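Local atomic coordinates of malonyl-CoA-[acyl-carrier-protein] transacylase (Coxiella burnetii, PDB entry 3TQE), a protein that probably transfers the malonyl group from malonyl-CoA to holo-acyl carrier protein, supplying malonyl-ACP for fatty acid synthesis. Residues L34-Q39 and D74-R79; L70-V75 and L109-A114; G137-L142 and K193-I198. All blocks are in the same frame, centred on the assembly; numbering follows the deposited sequence. Where two conformers were deposited one is given.

Contact 1 of 3, residues L34-Q39 and D74-R79; sequences LETFQQ and DVAIFR. With EDO (1,2-ethanediol), chain D.
Arg-79 reaches across from helix 63-83 to grip two side chains of helix 31-44, Thr-36 and Gln-39. Its CB points toward helix 31-44, CG stands anti to the carbonyl carbon (chi1 -72°), and the chain runs extended from CG to NE, carrying the guanidinium to the neighbouring helix. CG passes the O1 end of an ethanediol molecule, probably left from the crystallisation liquor, and CD lies 3.3 Å from Thr-36 OG1. NE then gives its N-H to ethanediol O1 at 2.8 Å. NH1 donates twice: to Thr-36 OG1 at 3.0 Å, somewhat tilted from the guanidinium plane, and almost straight to Gln-39 OE1 at 2.8 Å, within that plane but tilted from the plane of the amide carbonyl. The Gln-39 amide stands nearly upright to the guanidinium, the two planes 79° apart. NH2 bonds to ethanediol O2 and to a water that also donates to Gln-39 OE1, which closes a small ring of polar contacts. The helices so joined belong to the acyltransferase domain and run roughly antiparallel, at 142°, with axes 9.2 Å apart. Thr-36 CA and Ala-76 CA are 5.8 Å apart, consistent with the small alanine side chain. There Thr-36 turns its methyl CG2 to Ala-76 CB, 4.0 Å away, and to Val-75 CG1, while OG1, accepting from Arg-79, donates to Ile-32 O and is gripped from both helices. Next in the chain, Phe-37 brings CE2 to Ala-76 CB at 4.3 Å, and Trp-49 meets that ring edge-to-face.

Contact 2 of 3, residues L70-V75 and L109-A114; sequences LLTADV and LKFEEA
The ring of Phe-111 packs against three residues of helix 63-83, Leu-71, Thr-72 and Val-75. Val-75 CG1 sits over one face, 4.2 Å from the ring centroid and 22° off its normal, a CH-pi contact displaced toward the ring's rim; Val-75 CB comes to 3.9 Å from Phe-111 CE1. Thr-72 and Leu-71 meet the ring at its edge instead: Thr-72 OG1 lies 3.7 Å from Phe-111 CZ, and Leu-71 CG 4.3 Å from Phe-111 CE1. Leu-71 also reaches Ala-114, one turn on from Phe-111: its CD2 is 3.8 Å from Ala-114 CB and 3.5 Å from Ala-114 O. The phenylalanine reaches this site because its CG is anti to the backbone N (chi1 175°), which swings the ring from the first turn of its helix toward helix 63-83. Lys-110 occupies the N-cap position just before it, and its carbonyl accepts the Ala-114 N-H. On the other helix, the Thr-72 hydroxyl is bonded to the Pro-68 carbonyl, which fixes the rotation of the side chain and sets its oxygen at the ring edge. All five touching residues are buried. Around them, Leu-71 also packs on Val-115 and Val-118 of helix 111-128, and on Ala-101 of helix 97-105, which follows Ser-96, the predicted active-site serine; helix 31-44 closes another flank, placing Phe-37 and Ala-40 on Thr-72 and Gln-39 on Phe-111.

Contact 3 of 3, residues G137-L142 and K193-I198; sequences GAIIGL and KIAKRI
Ala-138 and Lys-196 form an antiparallel hydrogen-bonded pair: Ala-138 N donates to Lys-196 O at 2.8 Å, and Lys-196 N returns a bond to Ala-138 O at 2.9 Å. Between this pair and the next, Ile-139 faces Ala-195 in a non-hydrogen-bonded pair, where CA-H...O contacts add to the ladder, Ala-195 CA lying 3.2 Å from Ala-138 O. The face of Ile-139 and Ala-195 is the tightly packed one: Ile-139 is covered by helices 177-189 and 144-155, touching Leu-184, Ala-187 and Ile-147. Gly-137, with no side chain, lies opposite Arg-197 at a CA-CA distance of only 4.0 Å.

The face of Ala-138, Ile-140, Ile-194 and Lys-196 is the solvent side. Ile-140 and Ile-194 run alongside each other off it, their CB atoms 3.9 Å apart; the ends of Ile-194 and of the Lys-196 side chain then lead off from the sheet. Ile-198 brings CG1 to 4.0 Å from Ala-138 CB. Toward Gly-141 the register slips by one residue: Ile-140 N bonds to Ile-194 O at 2.8 Å, but Ile-140 O takes a longer bond from Ile-194 N, 3.3 Å, and a weak one from Lys-193 N. Two residues thus face Ile-140, a classic beta bulge at the start of edge strand 194-197 in the mixed sheet of the smaller, ferredoxin-like subdomain characteristic of FabD acyltransferases.

In the fold
From the N terminus, helix 31-44 comes first, and contact 1 closes the largely helical loop that leads from it to helix 63-83. Contact 2, sharing Asp-74 and Val-75, closes a second loop, from that same helix through strand 91-94 and helix 97-105 to helix 111-128; the two loops overlap end to start, and the contacts touch where Gln-39 and Thr-36 meet Phe-111. Together they tie helices 31-44, 63-83 and 111-128 to one another. Contact 3 follows in series, closing the span from strand 134-140 to strand 194-197 at the edge of the mixed sheet, on the opposite side of the chain's centre, with nearest atoms about 12 Å from contact 2.

Contact 1 of 3, residues L34-Q39 and D74-R79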
loop_
_atom_site.group_PDB
_atom_site.type_symbol
_atom_site.label_atom_id
_atom_site.label_comp_id
_atom_site.label_asym_id
_atom_site.label_seq_id
_atom_site.Cartn_x
_atom_site.Cartn_y
_atom_site.Cartn_z
ATOM N N LEU A 34 6.026 20.417 -0.545
ATOM C CA LEU A 34 7.452 20.522 -0.827
ATOM C C LEU A 34 8.249 20.361 0.445
ATOM O O LEU A 34 9.330 19.765 0.418
ATOM C CB LEU A 34 7.772 21.817 -1.555
ATOM C CG LEU A 34 7.328 21.846 -3.021
ATOM C CD1 LEU A 34 7.535 23.241 -3.575
ATOM C CD2 LEU A 34 8.034 20.836 -3.879
ATOM N N GLU A 35 7.754 20.881 1.555
ATOM C CA GLU A 35 8.452 20.709 2.828
ATOM C C GLU A 35 8.581 19.231 3.186
ATOM O O GLU A 35 9.613 18.780 3.671
ATOM C CB GLU A 35 7.761 21.471 3.939
ATOM C CG GLU A 35 8.473 21.406 5.284
ATOM C CD GLU A 35 9.649 22.368 5.404
ATOM O OE1 GLU A 35 10.383 22.575 4.405
ATOM O OE2 GLU A 35 9.859 22.908 6.520
ATOM N N THR A 36 7.544 18.472 2.931
ATOM C CA THR A 36 7.568 17.045 3.227
ATOM C C THR A 36 8.567 16.333 2.329
ATOM O O THR A 36 9.316 15.485 2.780
ATOM C CB THR A 36 6.142 16.465 3.082
ATOM O OG1 THR A 36 5.298 17.128 4.034
ATOM C CG2 THR A 36 6.090 14.961 3.337
ATOM N N PHE A 37 8.575 16.660 1.053
ATOM C CA PHE A 37 9.536 16.068 0.153
ATOM C C PHE A 37 10.939 16.503 0.522
ATOM O O PHE A 37 11.869 15.720 0.358
ATOM C CB PHE A 37 9.216 16.379 -1.306
ATOM C CG PHE A 37 8.222 15.434 -1.904
ATOM C CD1 PHE A 37 8.636 14.340 -2.621
ATOM C CD2 PHE A 37 6.870 15.593 -1.681
ATOM C CE1 PHE A 37 7.727 13.449 -3.132
ATOM C CE2 PHE A 37 5.956 14.686 -2.193
ATOM C CZ PHE A 37 6.385 13.628 -2.920
ATOM N N GLN A 38 11.111 17.724 1.022
ATOM C CA GLN A 38 12.428 18.181 1.465
ATOM C C GLN A 38 12.928 17.344 2.635
ATOM O O GLN A 38 14.106 16.984 2.701
ATOM C CB GLN A 38 12.386 19.662 1.847
ATOM C CG GLN A 38 12.444 20.610 0.653
ATOM C CD GLN A 38 12.058 22.060 0.981
ATOM O OE1 GLN A 38 11.576 22.381 2.077
ATOM N NE2 GLN A 38 12.282 22.942 0.018
ATOM N N GLN A 39 12.030 17.044 3.565
ATOM C CA GLN A 39 12.365 16.184 4.687
ATOM C C GLN A 39 12.799 14.822 4.178
ATOM O O GLN A 39 13.796 14.275 4.634
ATOM C CB GLN A 39 11.170 16.041 5.613
ATOM C CG GLN A 39 10.919 17.314 6.389
ATOM C CD GLN A 39 9.622 17.327 7.114
ATOM O OE1 GLN A 39 8.893 16.355 7.107
ATOM N NE2 GLN A 39 9.333 18.431 7.782
ATOM N N ASP A 74 2.088 9.987 0.163
ATOM C CA ASP A 74 0.955 9.678 1.019
ATOM C C ASP A 74 0.997 10.572 2.263
ATOM O O ASP A 74 -0.025 11.096 2.688
ATOM C CB ASP A 74 1.038 8.232 1.466
ATOM C CG ASP A 74 0.696 7.196 0.383
ATOM O OD1 ASP A 74 0.428 7.523 -0.784
ATOM O OD2 ASP A 74 0.719 5.987 0.762
ATOM N N VAL A 75 2.163 10.711 2.879
ATOM C CA VAL A 75 2.287 11.530 4.063
ATOM C C VAL A 75 2.046 13.002 3.734
ATOM O O VAL A 75 1.420 13.719 4.490
ATOM C CB VAL A 75 3.643 11.328 4.701
ATOM C CG1 VAL A 75 3.905 12.371 5.754
ATOM C CG2 VAL A 75 3.715 9.922 5.274
ATOM N N ALA A 76 2.532 13.454 2.592
ATOM C CA ALA A 76 2.276 14.840 2.169
ATOM C C ALA A 76 0.794 15.114 2.095
ATOM O O ALA A 76 0.332 16.180 2.522
ATOM C CB ALA A 76 2.958 15.122 0.845
ATOM N N ILE A 77 0.052 14.182 1.527
ATOM C CA ILE A 77 -1.400 14.375 1.398
ATOM C C ILE A 77 -2.056 14.368 2.757
ATOM O O ILE A 77 -2.931 15.185 3.038
ATOM C CB ILE A 77 -2.011 13.354 0.452
ATOM C CG1 ILE A 77 -1.563 13.704 -0.972
ATOM C CG2 ILE A 77 -3.536 13.307 0.589
ATOM C CD1 ILE A 77 -1.835 12.642 -1.982
ATOM N N PHE A 78 -1.630 13.472 3.634
ATOM C CA PHE A 78 -2.153 13.518 4.981
ATOM C C PHE A 78 -1.913 14.835 5.653
ATOM O O PHE A 78 -2.779 15.371 6.339
ATOM C CB PHE A 78 -1.528 12.409 5.795
ATOM C CG PHE A 78 -2.009 12.359 7.194
ATOM C CD1 PHE A 78 -3.206 11.768 7.484
ATOM C CD2 PHE A 78 -1.284 12.936 8.213
ATOM C CE1 PHE A 78 -3.666 11.736 8.779
ATOM C CE2 PHE A 78 -1.752 12.889 9.513
ATOM C CZ PHE A 78 -2.925 12.310 9.765
ATOM N N ARG A 79 -0.730 15.385 5.456
ATOM C CA ARG A 79 -0.408 16.649 6.074
ATOM C C ARG A 79 -1.231 17.787 5.495
ATOM O O ARG A 79 -1.554 18.729 6.204
ATOM C CB ARG A 79 1.055 16.927 5.895
ATOM C CG ARG A 79 1.917 16.037 6.759
ATOM C CD ARG A 79 3.364 16.246 6.548
ATOM N NE ARG A 79 4.121 15.486 7.513
ATOM C CZ ARG A 79 5.444 15.517 7.593
ATOM N NH1 ARG A 79 6.153 16.262 6.745
ATOM N NH2 ARG A 79 6.059 14.831 8.549
HETATM C C1 EDO D . 2.574 12.801 9.714
HETATM O O1 EDO D . 2.504 14.178 9.402
HETATM C C2 EDO D . 3.572 12.606 10.844
HETATM O O2 EDO D . 4.833 13.232 10.535
HETATM O O HOH W 1 8.686 15.150 9.719
#

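Contact 2 of 3, residues L70-V75 and L109-A114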
loop_
_atom_site.group_PDB
_atom_site.type_symbol
_atom_site.label_atom_id
_atom_site.label_comp_id
_atom_site.label_asym_id
_atom_site.label_seq_id
_atom_site.Cartn_x
_atom_site.Cartn_y
_atom_site.Cartn_z
ATOM N N LEU A 70 6.338 7.026 -2.706
ATOM C CA LEU A 70 4.934 6.873 -2.352
ATOM C C LEU A 70 4.693 7.132 -0.883
ATOM O O LEU A 70 3.678 7.722 -0.495
ATOM C CB LEU A 70 4.449 5.506 -2.731
ATOM C CG LEU A 70 4.122 5.393 -4.201
ATOM C CD1 LEU A 70 3.821 3.927 -4.492
ATOM C CD2 LEU A 70 2.950 6.306 -4.606
ATOM N N LEU A 71 5.615 6.708 -0.025
ATOM C CA LEU A 71 5.449 7.027 1.385
ATOM C C LEU A 71 5.369 8.537 1.557
ATOM O O LEU A 71 4.517 9.071 2.278
ATOM C CB LEU A 71 6.596 6.460 2.212
ATOM C CG LEU A 71 6.633 6.910 3.654
ATOM C CD1 LEU A 71 5.441 6.334 4.371
ATOM C CD2 LEU A 71 7.954 6.533 4.313
ATOM N N THR A 72 6.250 9.243 0.876
ATOM C CA THR A 72 6.329 10.699 0.988
ATOM C C THR A 72 5.068 11.344 0.425
ATOM O O THR A 72 4.522 12.248 1.029
ATOM C CB THR A 72 7.605 11.203 0.313
ATOM O OG1 THR A 72 8.728 10.596 0.939
ATOM C CG2 THR A 72 7.732 12.717 0.442
ATOM N N ALA A 73 4.609 10.862 -0.712
ATOM C CA ALA A 73 3.390 11.394 -1.325
ATOM C C ALA A 73 2.192 11.186 -0.403
ATOM O O ALA A 73 1.395 12.091 -0.189
ATOM C CB ALA A 73 3.136 10.745 -2.659
ATOM N N ASP A 74 2.088 9.987 0.163
ATOM C CA ASP A 74 0.955 9.678 1.019
ATOM C C ASP A 74 0.997 10.572 2.263
ATOM O O ASP A 74 -0.025 11.096 2.688
ATOM C CB ASP A 74 1.038 8.232 1.466
ATOM C CG ASP A 74 0.696 7.196 0.383
ATOM O OD1 ASP A 74 0.428 7.523 -0.784
ATOM O OD2 ASP A 74 0.719 5.987 0.762
ATOM N N VAL A 75 2.163 10.711 2.879
ATOM C CA VAL A 75 2.287 11.530 4.063
ATOM C C VAL A 75 2.046 13.002 3.734
ATOM O O VAL A 75 1.420 13.719 4.490
ATOM C CB VAL A 75 3.643 11.328 4.701
ATOM C CG1 VAL A 75 3.905 12.371 5.754
ATOM C CG2 VAL A 75 3.715 9.922 5.274
ATOM N N LEU A 109 5.502 5.918 13.788
ATOM C CA LEU A 109 6.843 5.984 13.188
ATOM C C LEU A 109 7.149 7.413 12.808
ATOM O O LEU A 109 6.281 8.119 12.277
ATOM C CB LEU A 109 6.951 5.188 11.880
ATOM C CG LEU A 109 6.705 3.705 11.869
ATOM C CD1 LEU A 109 6.824 3.176 10.438
ATOM C CD2 LEU A 109 7.695 3.021 12.824
ATOM N N LYS A 110 8.377 7.832 13.061
ATOM C CA LYS A 110 8.845 9.139 12.645
ATOM C C LYS A 110 8.994 9.128 11.135
ATOM O O LYS A 110 9.570 8.204 10.580
ATOM C CB LYS A 110 10.200 9.465 13.280
ATOM C CG LYS A 110 10.696 10.852 12.934
ATOM C CD LYS A 110 11.931 11.264 13.723
ATOM C CE LYS A 110 12.369 12.645 13.288
ATOM N NZ LYS A 110 13.029 13.408 14.376
ATOM N N PHE A 111 8.479 10.152 10.473
ATOM C CA PHE A 111 8.496 10.194 9.018
ATOM C C PHE A 111 9.874 9.941 8.419
ATOM O O PHE A 111 10.011 9.096 7.554
ATOM C CB PHE A 111 7.919 11.524 8.529
ATOM C CG PHE A 111 8.001 11.713 7.073
ATOM C CD1 PHE A 111 7.469 10.782 6.229
ATOM C CD2 PHE A 111 8.612 12.804 6.534
ATOM C CE1 PHE A 111 7.538 10.931 4.898
ATOM C CE2 PHE A 111 8.679 12.957 5.164
ATOM C CZ PHE A 111 8.151 12.016 4.361
ATOM N N GLU A 112 10.890 10.689 8.834
ATOM C CA GLU A 112 12.190 10.594 8.156
ATOM C C GLU A 112 12.821 9.220 8.426
ATOM O O GLU A 112 13.478 8.654 7.562
ATOM C CB GLU A 112 13.098 11.729 8.600
ATOM C CG GLU A 112 12.600 13.093 8.115
ATOM C CD GLU A 112 12.532 14.167 9.212
ATOM O OE1 GLU A 112 13.307 14.078 10.199
ATOM O OE2 GLU A 112 11.676 15.097 9.110
ATOM N N GLU A 113 12.532 8.641 9.581
ATOM C CA GLU A 113 12.984 7.281 9.854
ATOM C C GLU A 113 12.274 6.292 8.947
ATOM O O GLU A 113 12.878 5.366 8.400
ATOM C CB GLU A 113 12.811 6.949 11.326
ATOM C CG GLU A 113 13.698 7.859 12.167
ATOM C CD GLU A 113 13.639 7.664 13.652
ATOM O OE1 GLU A 113 12.900 6.776 14.135
ATOM O OE2 GLU A 113 14.365 8.446 14.342
ATOM N N ALA A 114 10.987 6.506 8.756
ATOM C CA ALA A 114 10.217 5.648 7.875
ATOM C C ALA A 114 10.689 5.756 6.432
ATOM O O ALA A 114 10.684 4.766 5.714
ATOM C CB ALA A 114 8.716 5.926 8.014
#

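Contact 3 of 3, residues G137-L142 and K193-I198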
loop_
_atom_site.group_PDB
_atom_site.type_symbol
_atom_site.label_atom_id
_atom_site.label_comp_id
_atom_site.label_asym_id
_atom_site.label_seq_id
_atom_site.Cartn_x
_atom_site.Cartn_y
_atom_site.Cartn_z
ATOM N N GLY A 137 1.271 -11.851 -10.838
ATOM C CA GLY A 137 0.214 -11.909 -11.813
ATOM C C GLY A 137 -1.136 -11.618 -11.213
ATOM O O GLY A 137 -1.416 -12.000 -10.104
ATOM N N ALA A 138 -1.979 -10.968 -11.992
ATOM C CA ALA A 138 -3.315 -10.617 -11.588
ATOM C C ALA A 138 -4.303 -11.576 -12.174
ATOM O O ALA A 138 -4.237 -11.876 -13.367
ATOM C CB ALA A 138 -3.625 -9.230 -12.073
ATOM N N ILE A 139 -5.223 -12.037 -11.339
ATOM C CA ILE A 139 -6.284 -12.929 -11.754
ATOM C C ILE A 139 -7.590 -12.258 -11.397
ATOM O O ILE A 139 -7.804 -11.892 -10.241
ATOM C CB ILE A 139 -6.203 -14.273 -11.069
ATOM C CG1 ILE A 139 -4.877 -14.955 -11.413
ATOM C CG2 ILE A 139 -7.369 -15.143 -11.487
ATOM C CD1 ILE A 139 -4.646 -16.231 -10.669
ATOM N N ILE A 140 -8.453 -12.090 -12.390
ATOM C CA ILE A 140 -9.750 -11.475 -12.165
ATOM C C ILE A 140 -10.804 -12.474 -12.551
ATOM O O ILE A 140 -10.745 -13.037 -13.642
ATOM C CB ILE A 140 -9.897 -10.193 -12.971
ATOM C CG1 ILE A 140 -8.809 -9.204 -12.542
ATOM C CG2 ILE A 140 -11.296 -9.627 -12.800
ATOM C CD1 ILE A 140 -8.930 -7.830 -13.129
ATOM N N GLY A 141 -11.745 -12.719 -11.648
ATOM C CA GLY A 141 -12.911 -13.546 -11.940
ATOM C C GLY A 141 -12.992 -14.904 -11.284
ATOM O O GLY A 141 -13.969 -15.651 -11.523
ATOM N N LEU A 142 -12.002 -15.252 -10.465
ATOM C CA LEU A 142 -12.024 -16.472 -9.669
ATOM C C LEU A 142 -11.951 -16.093 -8.197
ATOM O O LEU A 142 -11.395 -15.048 -7.851
ATOM C CB LEU A 142 -10.829 -17.369 -9.997
ATOM C CG LEU A 142 -10.739 -17.920 -11.412
ATOM C CD1 LEU A 142 -9.473 -18.735 -11.530
ATOM C CD2 LEU A 142 -11.952 -18.768 -11.764
ATOM N N LYS A 193 -11.451 -14.223 -16.058
ATOM C CA LYS A 193 -11.640 -13.227 -17.102
ATOM C C LYS A 193 -10.300 -12.639 -17.531
ATOM O O LYS A 193 -10.051 -12.439 -18.725
ATOM C CB LYS A 193 -12.609 -12.137 -16.634
ATOM C CG LYS A 193 -14.006 -12.684 -16.373
ATOM C CD LYS A 193 -15.036 -11.605 -16.082
ATOM C CE LYS A 193 -16.454 -12.157 -16.256
ATOM N NZ LYS A 193 -17.455 -11.445 -15.400
ATOM N N ILE A 194 -9.431 -12.389 -16.558
ATOM C CA ILE A 194 -8.104 -11.885 -16.818
ATOM C C ILE A 194 -7.148 -12.718 -15.985
ATOM O O ILE A 194 -7.423 -13.010 -14.830
ATOM C CB ILE A 194 -7.990 -10.421 -16.401
ATOM C CG1 ILE A 194 -8.876 -9.551 -17.297
ATOM C CG2 ILE A 194 -6.532 -9.943 -16.430
ATOM C CD1 ILE A 194 -8.383 -9.457 -18.700
ATOM N N ALA A 195 -6.042 -13.128 -16.585
ATOM C CA ALA A 195 -4.954 -13.772 -15.831
ATOM C C ALA A 195 -3.685 -13.368 -16.531
ATOM O O ALA A 195 -3.330 -13.928 -17.591
ATOM C CB ALA A 195 -5.113 -15.275 -15.778
ATOM N N LYS A 196 -3.019 -12.352 -15.994
ATOM C CA LYS A 196 -1.951 -11.657 -16.703
ATOM C C LYS A 196 -0.818 -11.309 -15.767
ATOM O O LYS A 196 -1.070 -10.950 -14.637
ATOM C CB LYS A 196 -2.509 -10.343 -17.284
ATOM C CG LYS A 196 -1.639 -9.723 -18.356
ATOM C CD LYS A 196 -2.431 -8.733 -19.195
ATOM C CE LYS A 196 -1.822 -8.572 -20.585
ATOM N NZ LYS A 196 -2.503 -7.502 -21.383
ATOM N N ARG A 197 0.414 -11.359 -16.245
ATOM C CA ARG A 197 1.521 -10.832 -15.470
ATOM C C ARG A 197 1.347 -9.337 -15.236
ATOM O O ARG A 197 0.863 -8.620 -16.113
ATOM C CB ARG A 197 2.837 -11.017 -16.211
ATOM C CG ARG A 197 3.280 -12.432 -16.310
ATOM C CD ARG A 197 4.167 -12.806 -15.174
ATOM N NE ARG A 197 5.542 -12.342 -15.379
ATOM C CZ ARG A 197 6.577 -13.078 -15.813
ATOM N NH1 ARG A 197 6.468 -14.358 -16.108
ATOM N NH2 ARG A 197 7.766 -12.514 -15.937
ATOM N N ILE A 198 1.721 -8.889 -14.053
ATOM C CA ILE A 198 1.815 -7.468 -13.711
ATOM C C ILE A 198 3.268 -7.071 -13.983
ATOM O O ILE A 198 4.161 -7.899 -13.793
ATOM C CB ILE A 198 1.510 -7.256 -12.207
ATOM C CG1 ILE A 198 0.112 -7.759 -11.850
ATOM C CG2 ILE A 198 1.639 -5.799 -11.811
ATOM C CD1 ILE A 198 -0.149 -7.767 -10.369
#